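Local coordinates for protein TatD-related deoxyribonuclease (Thermotoga maritima, PDB 1J6O) that probably acts as a metal-dependent deoxyribonuclease, hydrolysing ester bonds in DNA, at residues T190-E195 against P219-R224; E124-A129 against R152-P157; L60-D65 against D95-A100; L106-N111 against R141-E146. All blocks are in the same frame, centred on the assembly; numbering follows the deposited sequence.

Contact 1: T190-E195 against P219-R224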
# COMPACT_ATOMS: atom_id res chain seq x y z
N THR A 190 -13.62 4.52 7.87
CA THR A 190 -14.56 4.33 8.98
C THR A 190 -14.78 5.59 9.83
O THR A 190 -15.62 5.58 10.72
CB THR A 190 -14.09 3.28 9.99
OG1 THR A 190 -12.92 3.77 10.66
CG2 THR A 190 -13.78 1.94 9.32
N TYR A 191 -14.02 6.65 9.56
CA TYR A 191 -14.14 7.89 10.33
C TYR A 191 -15.44 8.62 10.03
O TYR A 191 -15.73 8.93 8.89
CB TYR A 191 -12.95 8.81 10.05
CG TYR A 191 -11.60 8.21 10.43
CD1 TYR A 191 -11.52 7.01 11.14
CD2 TYR A 191 -10.41 8.86 10.09
CE1 TYR A 191 -10.27 6.46 11.49
CE2 TYR A 191 -9.18 8.34 10.42
CZ TYR A 191 -9.11 7.15 11.12
OH TYR A 191 -7.87 6.65 11.46
N PRO A 192 -16.22 8.93 11.08
CA PRO A 192 -17.48 9.63 10.79
C PRO A 192 -17.30 10.88 9.95
O PRO A 192 -18.13 11.19 9.10
CB PRO A 192 -18.05 9.93 12.19
CG PRO A 192 -16.83 9.97 13.07
CD PRO A 192 -15.99 8.82 12.53
N LYS A 193 -16.19 11.58 10.17
CA LYS A 193 -15.90 12.81 9.44
C LYS A 193 -15.58 12.62 7.96
O LYS A 193 -15.79 13.54 7.17
N ASN A 194 -15.07 11.44 7.59
CA ASN A 194 -14.72 11.18 6.19
C ASN A 194 -15.84 10.78 5.25
O ASN A 194 -15.78 9.74 4.60
CB ASN A 194 -13.60 10.14 6.11
CG ASN A 194 -12.30 10.67 6.67
OD1 ASN A 194 -12.03 11.88 6.62
ND2 ASN A 194 -11.47 9.77 7.20
N GLU A 195 -16.84 11.64 5.16
CA GLU A 195 -18.00 11.42 4.30
C GLU A 195 -17.52 11.34 2.85
O GLU A 195 -18.00 10.52 2.09
CB GLU A 195 -18.96 12.59 4.43
CG GLU A 195 -19.20 13.04 5.86
CD GLU A 195 -20.35 12.30 6.51
OE1 GLU A 195 -20.89 11.36 5.89
OE2 GLU A 195 -20.71 12.66 7.66
N PRO A 219 -5.64 3.81 12.73
CA PRO A 219 -6.52 2.73 13.20
C PRO A 219 -7.96 3.05 12.83
O PRO A 219 -8.28 4.22 12.62
CB PRO A 219 -6.27 2.75 14.68
CG PRO A 219 -5.97 4.25 14.98
CD PRO A 219 -5.04 4.56 13.85
N PRO A 220 -8.81 2.02 12.65
CA PRO A 220 -10.20 2.32 12.30
C PRO A 220 -10.91 2.90 13.54
O PRO A 220 -10.44 2.71 14.67
CB PRO A 220 -10.78 0.97 11.84
CG PRO A 220 -9.92 -0.03 12.51
CD PRO A 220 -8.53 0.58 12.50
N GLN A 221 -12.02 3.58 13.29
CA GLN A 221 -12.83 4.23 14.33
C GLN A 221 -12.91 3.64 15.74
O GLN A 221 -12.62 4.34 16.72
CB GLN A 221 -14.25 4.45 13.83
CG GLN A 221 -15.01 5.45 14.67
CD GLN A 221 -14.25 6.75 14.86
OE1 GLN A 221 -13.41 7.12 14.05
NE2 GLN A 221 -14.56 7.46 15.94
N PRO A 222 -13.33 2.37 15.87
CA PRO A 222 -13.40 1.84 17.23
C PRO A 222 -12.09 1.81 17.98
O PRO A 222 -12.08 1.57 19.18
CB PRO A 222 -13.98 0.44 17.03
CG PRO A 222 -13.54 0.07 15.66
CD PRO A 222 -13.68 1.35 14.87
N PHE A 223 -10.99 2.07 17.28
CA PHE A 223 -9.69 2.05 17.94
C PHE A 223 -8.87 3.32 17.78
O PHE A 223 -7.65 3.25 17.74
CB PHE A 223 -8.88 0.87 17.42
CG PHE A 223 -9.41 -0.46 17.87
CD1 PHE A 223 -9.16 -0.93 19.15
CD2 PHE A 223 -10.22 -1.21 17.01
CE1 PHE A 223 -9.71 -2.14 19.59
CE2 PHE A 223 -10.77 -2.41 17.44
CZ PHE A 223 -10.52 -2.88 18.73
N ARG A 224 -9.52 4.48 17.69
CA ARG A 224 -8.73 5.70 17.54
C ARG A 224 -7.84 5.80 18.78
O ARG A 224 -8.24 5.38 19.88
CB ARG A 224 -9.62 6.94 17.43
CG ARG A 224 -10.55 6.98 16.22
CD ARG A 224 -9.80 6.73 14.92
NE ARG A 224 -8.79 7.74 14.61
CZ ARG A 224 -9.04 8.90 14.01
NH1 ARG A 224 -10.28 9.21 13.64
NH2 ARG A 224 -8.05 9.73 13.75
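Tyr-191 reaches across to residues 219-224 with its whole ring, and its stages illustrate how one aromatic side chain can join two surface loops. From CB, CG stands anti to the carbonyl carbon (chi1 -61°), which sends the ring alongside the other segment. Tyr-191 CG has Arg-224 NH1 above it at 3.6 Å. Tyr-191 CD1 comes within 3.5 Å of Gln-221 OE1, the amide being turned steeply against the ring. CE1 and CZ lie beneath Arg-224 CD and CZ, and at the tip Tyr-191 OH donates to Pro-219 O at 2.7 Å, an acceptor at the ring edge. Over one face the guanidinium lies almost flat, planes 8° apart and centres 3.7 Å apart, a stacked cation-pi pair; bends at chi2 and chi3 fold the arginine back over the ring. An alanine here is likely to deprive Pro-219 O of this hydroxyl donor and leave the guanidinium without its aromatic platform. Beside the ring, Thr-190 OG1 accepts a nearly straight bond from Gln-221 N (2.8 Å, 178°) and is also bonded to Gly-187 O, while Pro-192 CD packs on the Gln-221 amide. These loops follow strands 181-185 and 209-211 of the TIM barrel, on the side where the metal ligands are predicted. The mixture of hydroxyl bonds and a stacked cation implies a directional join between the loops, rather than a purely apolar one.

Contact 2: E124-A129 against R152-P157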
# COMPACT_ATOMS: atom_id res chain seq x y z
N GLU A 124 12.83 7.77 -10.46
CA GLU A 124 13.79 6.69 -10.51
C GLU A 124 13.24 5.35 -10.03
O GLU A 124 13.64 4.30 -10.54
CB GLU A 124 15.05 7.10 -9.75
CG GLU A 124 15.59 8.44 -10.27
CD GLU A 124 17.00 8.78 -9.81
OE1 GLU A 124 17.28 8.65 -8.61
OE2 GLU A 124 17.82 9.20 -10.67
N GLN A 125 12.32 5.37 -9.08
CA GLN A 125 11.75 4.12 -8.58
C GLN A 125 10.70 3.58 -9.56
O GLN A 125 10.53 2.35 -9.73
CB GLN A 125 11.18 4.32 -7.19
CG GLN A 125 12.30 4.45 -6.16
CD GLN A 125 11.79 4.70 -4.77
OE1 GLN A 125 11.42 3.76 -4.05
NE2 GLN A 125 11.76 5.96 -4.37
N ILE A 126 9.98 4.50 -10.20
CA ILE A 126 8.97 4.11 -11.17
C ILE A 126 9.77 3.41 -12.28
O ILE A 126 9.36 2.36 -12.80
CB ILE A 126 8.28 5.35 -11.77
CG1 ILE A 126 7.34 5.95 -10.73
CG2 ILE A 126 7.56 4.99 -13.06
CD1 ILE A 126 6.77 7.30 -11.17
N GLU A 127 10.91 3.99 -12.67
CA GLU A 127 11.73 3.38 -13.73
C GLU A 127 12.24 2.01 -13.32
O GLU A 127 12.31 1.08 -14.15
CB GLU A 127 12.89 4.30 -14.13
CG GLU A 127 12.34 5.59 -14.69
CD GLU A 127 13.41 6.58 -15.16
OE1 GLU A 127 14.37 6.84 -14.41
OE2 GLU A 127 13.24 7.11 -16.26
N LEU A 128 12.61 1.86 -12.05
CA LEU A 128 13.09 0.56 -11.60
C LEU A 128 11.95 -0.47 -11.64
O LEU A 128 12.15 -1.62 -12.05
CB LEU A 128 13.63 0.65 -10.17
CG LEU A 128 14.03 -0.70 -9.56
CD1 LEU A 128 15.20 -1.33 -10.32
CD2 LEU A 128 14.40 -0.49 -8.11
N ALA A 129 10.76 -0.07 -11.20
CA ALA A 129 9.62 -1.00 -11.21
C ALA A 129 9.32 -1.45 -12.66
O ALA A 129 8.99 -2.62 -12.91
CB ALA A 129 8.40 -0.33 -10.58
N ARG A 152 1.86 9.05 -15.81
CA ARG A 152 1.43 8.92 -17.20
C ARG A 152 2.56 9.22 -18.16
O ARG A 152 2.51 8.83 -19.33
CB ARG A 152 0.23 9.84 -17.47
CG ARG A 152 0.52 11.33 -17.49
CD ARG A 152 -0.65 12.10 -18.12
NE ARG A 152 -0.37 13.51 -18.42
CZ ARG A 152 0.77 13.95 -18.95
NH1 ARG A 152 1.75 13.10 -19.25
NH2 ARG A 152 0.92 15.25 -19.22
N THR A 153 3.60 9.88 -17.68
CA THR A 153 4.74 10.22 -18.52
C THR A 153 5.59 9.02 -18.93
O THR A 153 6.11 8.99 -20.05
CB THR A 153 5.66 11.27 -17.84
OG1 THR A 153 4.98 12.53 -17.77
CG2 THR A 153 6.96 11.44 -18.63
N GLU A 154 5.76 8.03 -18.06
CA GLU A 154 6.58 6.93 -18.53
C GLU A 154 6.05 5.52 -18.64
O GLU A 154 4.85 5.26 -18.51
CB GLU A 154 7.93 6.92 -17.81
CG GLU A 154 7.98 7.22 -16.34
CD GLU A 154 9.40 7.58 -15.96
OE1 GLU A 154 10.32 6.89 -16.45
OE2 GLU A 154 9.62 8.54 -15.20
N SER A 155 6.98 4.62 -18.94
CA SER A 155 6.73 3.20 -19.12
C SER A 155 6.48 2.48 -17.79
O SER A 155 7.43 2.07 -17.12
CB SER A 155 7.93 2.58 -19.84
OG SER A 155 7.70 1.22 -20.16
N LEU A 156 5.21 2.31 -17.45
CA LEU A 156 4.84 1.64 -16.21
C LEU A 156 4.83 0.12 -16.30
O LEU A 156 4.68 -0.45 -17.38
CB LEU A 156 3.45 2.09 -15.79
CG LEU A 156 3.32 3.58 -15.57
CD1 LEU A 156 1.88 3.92 -15.28
CD2 LEU A 156 4.22 4.00 -14.42
N PRO A 157 4.98 -0.56 -15.15
CA PRO A 157 4.98 -2.03 -15.15
C PRO A 157 3.60 -2.50 -15.58
O PRO A 157 2.62 -1.76 -15.40
CB PRO A 157 5.24 -2.38 -13.68
CG PRO A 157 5.81 -1.13 -13.09
CD PRO A 157 5.11 -0.02 -13.79
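Ala-129, whose backbone N is bonded to Gln-125 O at 2.8 Å, presents its CB to the Pro-157 ring. Pro-157 CG lies 3.7 Å from that methyl and 3.5 Å from Ala-129 O, so the edge of the pyrrolidine rests on the methyl and the carbonyl of one helical residue together. Pro-157 and Ala-129 both also touch Leu-136, at the start of strand 136-141. One turn earlier, Ile-126 extends CG2 toward the loop. This branch stands anti to the backbone N, with CG1 placed beside it (chi1 -73°), and it meets Leu-156 CD2 at 3.7 Å and the aliphatic CG of Glu-154 at 4.0 Å. The leucine and isoleucine chains approach at a slant, and Ile-150 and Leu-151 of helix 144-153 add to the apolar patch. The arrangement belongs to the outer layer of a TIM barrel: helix 115-132 lies beside the polypeptide that leaves helix 144-153 and turns back toward strand 161-163, so two successive beta-alpha units touch along their outer layer. Toward solvent the contact changes character. Glu-127, extended beyond CG, crosses Glu-154 at about a right angle, and its OE2 lies 2.9 Å from Glu-154 OE1, the two carboxylate planes 84° apart. Two acidic groups this close would repel if both were ionised, a strain that a shared proton or the solvent might relieve.

Contact 3: L60-D65 against D95-A100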
# COMPACT_ATOMS: atom_id res chain seq x y z
N LEU A 60 12.09 -9.45 7.77
CA LEU A 60 10.91 -9.94 8.48
C LEU A 60 10.02 -10.79 7.57
O LEU A 60 9.49 -11.82 8.00
CB LEU A 60 10.10 -8.76 9.01
CG LEU A 60 8.80 -9.08 9.74
CD1 LEU A 60 9.08 -9.97 10.95
CD2 LEU A 60 8.16 -7.75 10.17
N SER A 61 9.85 -10.38 6.31
CA SER A 61 9.01 -11.13 5.38
C SER A 61 9.55 -12.53 5.21
O SER A 61 8.79 -13.47 5.00
CB SER A 61 8.94 -10.45 4.01
OG SER A 61 10.15 -10.62 3.32
N LYS A 62 10.86 -12.67 5.30
CA LYS A 62 11.43 -14.00 5.14
C LYS A 62 11.10 -14.95 6.30
O LYS A 62 11.33 -16.15 6.19
CB LYS A 62 12.95 -13.88 4.89
CG LYS A 62 13.21 -13.38 3.45
CD LYS A 62 14.61 -12.81 3.21
CE LYS A 62 15.69 -13.88 3.31
NZ LYS A 62 15.53 -14.94 2.28
N THR A 63 10.50 -14.45 7.37
CA THR A 63 10.15 -15.31 8.51
C THR A 63 8.71 -15.84 8.50
O THR A 63 8.32 -16.63 9.37
CB THR A 63 10.30 -14.56 9.86
OG1 THR A 63 9.31 -13.53 9.96
CG2 THR A 63 11.69 -13.95 9.99
N SER A 64 7.91 -15.42 7.54
CA SER A 64 6.53 -15.89 7.50
C SER A 64 6.06 -16.10 6.10
O SER A 64 6.29 -15.27 5.24
CB SER A 64 5.61 -14.85 8.17
OG SER A 64 4.24 -15.07 7.83
N ASP A 65 5.36 -17.21 5.87
CA ASP A 65 4.85 -17.51 4.57
C ASP A 65 3.75 -16.53 4.16
O ASP A 65 3.41 -16.44 2.99
CB ASP A 65 4.26 -18.91 4.53
CG ASP A 65 5.30 -20.01 4.65
OD1 ASP A 65 6.52 -19.77 4.45
OD2 ASP A 65 4.87 -21.16 4.93
N ASP A 95 15.41 -11.01 -4.22
CA ASP A 95 14.71 -11.95 -3.32
C ASP A 95 13.26 -12.15 -3.80
O ASP A 95 12.55 -11.17 -4.08
CB ASP A 95 14.70 -11.41 -1.88
CG ASP A 95 14.43 -12.49 -0.86
OD1 ASP A 95 13.28 -12.98 -0.79
OD2 ASP A 95 15.37 -12.87 -0.12
N GLU A 96 12.82 -13.40 -3.90
CA GLU A 96 11.45 -13.68 -4.36
C GLU A 96 10.35 -13.11 -3.45
O GLU A 96 9.21 -12.96 -3.88
CB GLU A 96 11.23 -15.18 -4.51
CG GLU A 96 11.53 -15.99 -3.26
N LYS A 97 10.70 -12.81 -2.21
CA LYS A 97 9.72 -12.26 -1.27
C LYS A 97 9.34 -10.82 -1.64
O LYS A 97 8.32 -10.32 -1.15
CB LYS A 97 10.29 -12.31 0.15
CG LYS A 97 10.16 -13.65 0.82
CD LYS A 97 8.71 -13.88 1.19
CE LYS A 97 8.59 -14.99 2.24
NZ LYS A 97 7.28 -14.92 2.91
N VAL A 98 10.16 -10.16 -2.46
CA VAL A 98 9.88 -8.77 -2.87
C VAL A 98 8.88 -8.80 -4.03
O VAL A 98 9.18 -9.32 -5.13
CB VAL A 98 11.16 -8.04 -3.27
CG1 VAL A 98 10.81 -6.65 -3.83
CG2 VAL A 98 12.05 -7.87 -2.04
N VAL A 99 7.71 -8.22 -3.79
CA VAL A 99 6.65 -8.21 -4.80
C VAL A 99 6.26 -6.84 -5.32
O VAL A 99 5.35 -6.71 -6.13
CB VAL A 99 5.37 -8.88 -4.21
CG1 VAL A 99 5.67 -10.33 -3.79
CG2 VAL A 99 4.93 -8.11 -2.95
N ALA A 100 6.96 -5.81 -4.87
CA ALA A 100 6.62 -4.49 -5.32
C ALA A 100 7.72 -3.52 -4.95
O ALA A 100 8.62 -3.87 -4.19
CB ALA A 100 5.30 -4.03 -4.62
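Ser-61 and Lys-97 bring their backbones closest, with CA atoms 6.8 Å apart, where the type I turn of residues 61-64 faces the type I turn of residues 95-98. In this TIM barrel the first turn follows helix 51-61 and the second leads into strand 98-107, placing the contact where the barrel strands begin. Lys-97 carries most of it. With CG anti to its carbonyl carbon (chi1 -82°) and one bend at chi2, the chain passes Ser-61 OG, which lies 3.6 Å from Lys-97 CB and is itself bonded to Leu-58 O. Farther along, Lys-97 NZ donates to Ser-64 O at 2.6 Å and to Ser-61 O at 3.0 Å, approaching the latter from well above the carbonyl plane. Ile-67 O is a third acceptor, and Phe-68 makes a cation-pi contact with the same lysine. A methionine in its place would probably leave the carbonyl oxygens of Ser-61 and Ser-64 without this shared donor and the end of the side chain free to turn. Outside, Lys-62, bent at chi3 and chi4, meets Asp-95 from the opposite direction, Asp-95 OD2 lying along its CD, CE and NZ. Lys-62 NZ meets the syn lone pair of Asp-95 OD2 at 3.2 Å in a salt bridge, whereas the anti lone pair of Asp-95 OD1 takes Lys-97 N at 2.9 Å, forming an Asx turn.

Contact 4: L106-N111 against R141-E146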
# COMPACT_ATOMS: atom_id res chain seq x y z
N LEU A 106 4.99 11.17 -3.73
CA LEU A 106 5.16 12.58 -3.41
C LEU A 106 4.30 12.99 -2.23
O LEU A 106 3.15 12.56 -2.10
CB LEU A 106 4.69 13.44 -4.60
CG LEU A 106 5.26 13.20 -5.98
CD1 LEU A 106 4.55 14.12 -6.99
CD2 LEU A 106 6.77 13.48 -5.94
N ASP A 107 4.86 13.83 -1.36
CA ASP A 107 4.13 14.32 -0.20
C ASP A 107 4.42 15.83 -0.16
O ASP A 107 5.48 16.25 0.29
CB ASP A 107 4.59 13.68 1.12
CG ASP A 107 3.85 14.25 2.33
OD1 ASP A 107 3.30 15.36 2.22
OD2 ASP A 107 3.79 13.60 3.39
N PHE A 108 3.48 16.62 -0.69
CA PHE A 108 3.66 18.07 -0.70
C PHE A 108 2.94 18.71 0.48
O PHE A 108 2.73 19.93 0.53
CB PHE A 108 3.16 18.66 -2.03
CG PHE A 108 4.00 18.28 -3.21
CD1 PHE A 108 5.20 17.59 -3.03
CD2 PHE A 108 3.62 18.61 -4.50
CE1 PHE A 108 6.00 17.25 -4.11
CE2 PHE A 108 4.42 18.27 -5.60
CZ PHE A 108 5.60 17.59 -5.41
N PHE A 109 2.53 17.87 1.42
CA PHE A 109 1.85 18.38 2.59
C PHE A 109 2.93 18.63 3.64
O PHE A 109 3.02 19.74 4.15
CB PHE A 109 0.82 17.39 3.14
CG PHE A 109 0.19 17.84 4.42
CD1 PHE A 109 -0.71 18.91 4.44
CD2 PHE A 109 0.54 17.24 5.63
CE1 PHE A 109 -1.25 19.37 5.65
CE2 PHE A 109 0.01 17.69 6.83
CZ PHE A 109 -0.88 18.76 6.85
N ARG A 110 3.75 17.62 3.93
CA ARG A 110 4.83 17.73 4.93
C ARG A 110 6.09 18.36 4.37
O ARG A 110 6.80 19.10 5.07
CB ARG A 110 5.22 16.35 5.51
CG ARG A 110 4.29 15.73 6.55
CD ARG A 110 4.14 16.54 7.86
NE ARG A 110 5.34 16.63 8.70
CZ ARG A 110 6.01 15.60 9.20
NH1 ARG A 110 5.62 14.36 8.96
NH2 ARG A 110 7.06 15.82 9.97
N ASN A 111 6.39 18.06 3.11
CA ASN A 111 7.57 18.60 2.45
C ASN A 111 8.88 18.53 3.24
O ASN A 111 9.61 19.52 3.39
CB ASN A 111 7.31 20.04 2.01
CG ASN A 111 6.51 20.10 0.72
OD1 ASN A 111 5.27 20.55 0.82
ND2 ASN A 111 7.01 19.75 -0.35
N ARG A 141 0.31 12.56 -1.22
CA ARG A 141 -0.32 13.44 -0.22
C ARG A 141 -0.32 14.84 -0.86
O ARG A 141 0.73 15.40 -1.13
CB ARG A 141 0.47 13.43 1.09
CG ARG A 141 -0.22 14.09 2.31
CD ARG A 141 -1.55 13.41 2.68
NE ARG A 141 -1.59 12.00 2.24
CZ ARG A 141 -2.64 11.19 2.36
NH1 ARG A 141 -3.78 11.61 2.92
NH2 ARG A 141 -2.56 9.94 1.90
N ASP A 142 -1.51 15.38 -1.12
CA ASP A 142 -1.65 16.71 -1.73
C ASP A 142 -0.75 16.91 -2.96
O ASP A 142 -0.16 17.98 -3.15
CB ASP A 142 -1.37 17.80 -0.70
CG ASP A 142 -2.39 17.81 0.44
OD1 ASP A 142 -3.50 17.28 0.24
OD2 ASP A 142 -2.11 18.36 1.52
N ALA A 143 -0.66 15.89 -3.80
CA ALA A 143 0.17 15.97 -5.00
C ALA A 143 -0.39 15.07 -6.09
O ALA A 143 0.35 14.55 -6.91
CB ALA A 143 1.61 15.53 -4.67
N TYR A 144 -1.71 14.87 -6.09
CA TYR A 144 -2.31 14.01 -7.11
C TYR A 144 -2.05 14.46 -8.53
O TYR A 144 -1.68 13.65 -9.37
CB TYR A 144 -3.81 13.84 -6.83
CG TYR A 144 -4.03 12.90 -5.66
CD1 TYR A 144 -4.06 11.52 -5.86
CD2 TYR A 144 -4.11 13.38 -4.36
CE1 TYR A 144 -4.16 10.62 -4.78
CE2 TYR A 144 -4.21 12.49 -3.25
CZ TYR A 144 -4.22 11.11 -3.48
OH TYR A 144 -4.24 10.23 -2.43
N SER A 145 -2.21 15.75 -8.81
CA SER A 145 -1.96 16.22 -10.16
C SER A 145 -0.51 16.01 -10.56
O SER A 145 -0.23 15.58 -11.68
CB SER A 145 -2.29 17.72 -10.29
OG SER A 145 -1.90 18.21 -11.58
N GLU A 146 0.40 16.30 -9.65
CA GLU A 146 1.82 16.14 -9.96
C GLU A 146 2.23 14.68 -10.14
O GLU A 146 3.01 14.34 -11.04
CB GLU A 146 2.67 16.82 -8.88
CG GLU A 146 2.52 18.36 -8.82
CD GLU A 146 1.40 18.86 -7.90
OE1 GLU A 146 0.44 18.10 -7.61
OE2 GLU A 146 1.48 20.04 -7.46
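Phe-108 and Ala-143 make the central side-chain touch: the alanine methyl sits over one face of the ring, nearer its rim, with CB 4.0 Å from the centroid in a CH-pi contact. The same methyl also meets Leu-106 CB at 3.7 Å. Around the ring's edge comes Glu-146, its CG 3.7 Å from Phe-108 CE2 and its carboxylate almost perpendicular to the ring, OE2 lying in the ring plane. On the other side of the chain, Phe-109 CB rests against Arg-141 CG, and Asp-142 OD2 comes within 3.3 Å of Phe-109 CD1, the two side chains running side by side. Holding this shell in place is a parallel pairing of barrel strands 98-107 and 136-141: Arg-141 N bonds to Leu-106 O and Phe-108 N to Arg-141 O, each at 3.0 Å, on either side of the Asp-107 bridge. Farther out, Asp-107 directs CG anti to its backbone N (chi1 178°), and OD1 accepts from Phe-109 N, an Asx turn, and from Arg-110 N, which extends it to an Asx motif. Gln-118 OE1 accepts from Asp-107 N. The side chain of Asp-107 lies about 4 Å from that of His-139, a predicted metal ligand. Two backbone N-H groups on the single oxygen OD1 are consistent with a carboxylate held in one orientation beside that histidine.

How the contacts relate
The four contacts sample a single eight-stranded parallel TIM barrel at different levels. Contact 3 comes first along the chain and lies where strands begin; contact 4, using the far end of the same strand 98-107, is 29 Å away between centres, across the middle of the chain. Contacts 4 and 2 interleave in sequence: both involve helix 144-153, and helix 115-132 of contact 2 follows the strand shared by contacts 3 and 4, with centres of 2 and 4 18 Å apart. Contact 1 comes last, its centre 23 Å from that of contact 4, joining loops at the strand ends where metal ligands are predicted. The barrel is thus tied at both ends and along its helical coat.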